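Local coordinates for protein aminoglycoside N(3)-acetyltransferase III (Serratia marcescens, PDB 7LAO) that transfers an acetyl group from acetyl-CoA to the 3-amino group of 2-deoxystreptamine antibiotics such as gentamicin and tobramycin, conferring resistance to them, at residues M25-L30 with S167-H172. Numbering follows the deposited sequence. Where two conformers were deposited one is given.
Sequences MVHASL and SVTVLH
The imidazole of His-27 reaches across to the turn around Ser-167 and Thr-169, and His-27 supplies most of the strand's side of the contact. The carbonyl oxygen Ser-167 O sits 3.1 Å above the ring plane of His-27, over its centre. Ser-167 O is 3.2 Å from His-27 ND1 and about as far from NE2, but the angles are too poor for a hydrogen bond to either, so this is a carbonyl-on-ring-face contact. Thr-169 OG1 approaches obliquely, 3.0 Å from His-27 CE1. With CG beside the backbone N (chi1 -50°) and the ring turned across the chain (chi2 -86°), His-27 presents a face to the carbonyl while NE2 points to the water that Val-170 N also binds. Nearer the backbone, Ser-167 OG in the conformer given lies 3.7 Å from His-27 CB and hydrogen-bonds to Pro-164 O; a second conformer makes this approach less certain.

No direct hydrogen bond links the segments; a water does so. Lying in the ring plane at the edge, the water oxygen is hydrogen-bonded to His-27 NE2 (2.9 Å) and accepts a bond from Val-170 N (2.8 Å). The oxygen over the face and the water at the edge together probably limit how far the ring can turn.

Apolar contact is smaller. Met-25, an extended chain with CG anti to the backbone N (chi1 -179°), ends with CE 3.8 Å from Thr-169 CB, and the two side chains meet at about a right angle.

Val-168 centres an inverse gamma turn, after which Leu-171 N bonds to Val-168 O. The contact thus joins strand 23-28, between 56-60 and 157-161 in the central mixed sheet, to the turn leading into helix 170-177, a buried strand-to-helix junction in the core of this member of the antibiotic N-acetyltransferase family.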
ATOM      1  N   MET A  25       6.372   4.995   2.525  1.00 18.23           N
ATOM      2  CA  MET A  25       5.465   4.246   1.668  1.00 20.61           C
ATOM      3  C   MET A  25       4.824   5.245   0.710  1.00 27.74           C
ATOM      4  O   MET A  25       4.178   6.210   1.155  1.00 21.68           O
ATOM      5  CB  MET A  25       4.395   3.531   2.483  1.00 24.70           C
ATOM      6  CG  MET A  25       3.417   2.701   1.634  1.00 31.92           C
ATOM      7  SD  MET A  25       2.505   1.445   2.671  1.00 35.55           S
ATOM      8  CE  MET A  25       1.433   0.720   1.413  1.00 30.52           C
ATOM      9  N   VAL A  26       4.977   5.001  -0.599  1.00 20.52           N
ATOM     10  CA  VAL A  26       4.532   5.953  -1.626  1.00 23.06           C
ATOM     11  C   VAL A  26       3.273   5.437  -2.312  1.00 27.27           C
ATOM     12  O   VAL A  26       3.233   4.289  -2.770  1.00 30.27           O
ATOM     13  CB  VAL A  26       5.640   6.182  -2.676  1.00 31.18           C
ATOM     14  CG1 VAL A  26       5.294   7.347  -3.666  1.00 26.07           C
ATOM     15  CG2 VAL A  26       7.006   6.370  -2.031  1.00 32.13           C
ATOM     16  N   HIS A  27       2.281   6.319  -2.481  1.00 24.63           N
ATOM     17  CA  HIS A  27       1.169   6.060  -3.394  1.00 27.88           C
ATOM     18  C   HIS A  27       1.190   7.193  -4.405  1.00 29.40           C
ATOM     19  O   HIS A  27       1.101   8.352  -4.014  1.00 26.51           O
ATOM     20  CB  HIS A  27      -0.187   6.028  -2.667  1.00 31.39           C
ATOM     21  CG  HIS A  27      -0.200   5.150  -1.451  1.00 36.10           C
ATOM     22  ND1 HIS A  27      -0.465   3.796  -1.511  1.00 36.01           N
ATOM     23  CD2 HIS A  27       0.038   5.427  -0.146  1.00 36.82           C
ATOM     24  CE1 HIS A  27      -0.391   3.278  -0.299  1.00 31.68           C
ATOM     25  NE2 HIS A  27      -0.086   4.243   0.548  1.00 38.18           N
ATOM     26  N   ALA A  28       1.319   6.877  -5.680  1.00 26.66           N
ATOM     27  CA  ALA A  28       1.475   7.968  -6.650  1.00 31.61           C
ATOM     28  C   ALA A  28       0.474   7.868  -7.787  1.00 38.85           C
ATOM     29  O   ALA A  28       0.053   6.774  -8.174  1.00 36.15           O
ATOM     30  CB  ALA A  28       2.880   8.011  -7.265  1.00 34.28           C
ATOM     31  N   SER A  29       0.091   9.036  -8.315  1.00 40.62           N
ATOM     32  CA  SER A  29      -0.411   9.141  -9.686  1.00 40.56           C
ATOM     33  C   SER A  29       0.665   9.864 -10.485  1.00 42.23           C
ATOM     34  O   SER A  29       0.887  11.070 -10.305  1.00 42.47           O
ATOM     35  CB  SER A  29      -1.735   9.885  -9.801  1.00 38.76           C
ATOM     36  OG  SER A  29      -1.838  10.372 -11.152  1.00 41.66           O
ATOM     37  N   LEU A  30       1.364   9.116 -11.345  1.00 40.21           N
ATOM     38  CA  LEU A  30       2.454   9.707 -12.100  1.00 36.29           C
ATOM     39  C   LEU A  30       1.964  10.677 -13.142  1.00 41.02           C
ATOM     40  O   LEU A  30       2.771  11.470 -13.649  1.00 43.34           O
ATOM     41  CB  LEU A  30       3.302   8.612 -12.776  1.00 42.51           C
ATOM     42  CG  LEU A  30       3.947   7.779 -11.669  1.00 50.04           C
ATOM     43  CD1 LEU A  30       4.544   6.490 -12.200  1.00 47.96           C
ATOM     44  CD2 LEU A  30       5.003   8.593 -10.945  1.00 51.92           C
ATOM     45  N   SER A 167      -6.353   6.433  -0.844  1.00 38.78           N
ATOM     46  CA  SER A 167      -5.297   5.475  -1.135  0.50 36.38           C
ATOM     47  C   SER A 167      -4.323   5.283   0.040  1.00 36.92           C
ATOM     48  O   SER A 167      -3.268   4.659  -0.146  1.00 34.67           O
ATOM     49  CB  SER A 167      -4.542   5.890  -2.412  0.50 36.85           C
ATOM     50  OG  SER A 167      -3.762   7.058  -2.230  0.50 35.99           O
ATOM     51  N   VAL A 168      -4.657   5.790   1.250  1.00 34.30           N
ATOM     52  CA  VAL A 168      -3.764   5.657   2.420  1.00 31.81           C
ATOM     53  C   VAL A 168      -3.848   4.250   3.024  1.00 30.13           C
ATOM     54  O   VAL A 168      -4.551   3.998   4.020  1.00 30.31           O
ATOM     55  CB  VAL A 168      -4.049   6.753   3.478  1.00 30.18           C
ATOM     56  CG1 VAL A 168      -3.083   6.618   4.659  1.00 24.67           C
ATOM     57  CG2 VAL A 168      -3.845   8.123   2.887  1.00 39.18           C
ATOM     58  N   THR A 169      -3.076   3.329   2.447  1.00 23.83           N
ATOM     59  CA  THR A 169      -3.243   1.911   2.756  1.00 28.01           C
ATOM     60  C   THR A 169      -2.974   1.594   4.220  1.00 21.98           C
ATOM     61  O   THR A 169      -3.585   0.674   4.791  1.00 25.97           O
ATOM     62  CB  THR A 169      -2.300   1.093   1.864  1.00 29.99           C
ATOM     63  OG1 THR A 169      -2.604   1.393   0.495  1.00 32.13           O
ATOM     64  CG2 THR A 169      -2.447  -0.404   2.122  1.00 28.30           C
ATOM     65  N   VAL A 170      -2.084   2.337   4.865  1.00 22.26           N
ATOM     66  CA  VAL A 170      -1.815   2.020   6.269  1.00 24.68           C
ATOM     67  C   VAL A 170      -3.056   2.136   7.156  1.00 33.75           C
ATOM     68  O   VAL A 170      -3.085   1.556   8.256  1.00 31.35           O
ATOM     69  CB  VAL A 170      -0.658   2.923   6.758  1.00 24.86           C
ATOM     70  CG1 VAL A 170      -1.132   4.389   7.106  1.00 26.91           C
ATOM     71  CG2 VAL A 170       0.037   2.301   7.935  1.00 24.32           C
ATOM     72  N   LEU A 171      -4.096   2.875   6.722  1.00 29.75           N
ATOM     73  CA  LEU A 171      -5.284   2.947   7.561  1.00 28.38           C
ATOM     74  C   LEU A 171      -6.063   1.635   7.545  1.00 26.31           C
ATOM     75  O   LEU A 171      -6.919   1.434   8.405  1.00 26.19           O
ATOM     76  CB  LEU A 171      -6.191   4.133   7.160  1.00 22.76           C
ATOM     77  CG  LEU A 171      -5.689   5.445   7.777  1.00 27.78           C
ATOM     78  CD1 LEU A 171      -6.392   6.712   7.163  1.00 26.39           C
ATOM     79  CD2 LEU A 171      -5.846   5.468   9.306  1.00 32.06           C
ATOM     80  N   HIS A 172      -5.815   0.752   6.585  1.00 25.00           N
ATOM     81  CA  HIS A 172      -6.349  -0.604   6.715  1.00 30.77           C
ATOM     82  C   HIS A 172      -5.759  -1.336   7.924  1.00 26.85           C
ATOM     83  O   HIS A 172      -6.422  -2.202   8.503  1.00 27.38           O
ATOM     84  CB  HIS A 172      -6.092  -1.409   5.433  1.00 35.23           C
ATOM     85  CG  HIS A 172      -6.919  -0.955   4.274  1.00 35.32           C
ATOM     86  ND1 HIS A 172      -8.298  -0.878   4.335  1.00 36.47           N
ATOM     87  CD2 HIS A 172      -6.563  -0.508   3.038  1.00 33.30           C
ATOM     88  CE1 HIS A 172      -8.759  -0.434   3.175  1.00 36.18           C
ATOM     89  NE2 HIS A 172      -7.726  -0.207   2.372  1.00 35.90           N
TER
HETATM   90  O   HOH W   1       0.002   3.590   3.385  1.00 25.53           O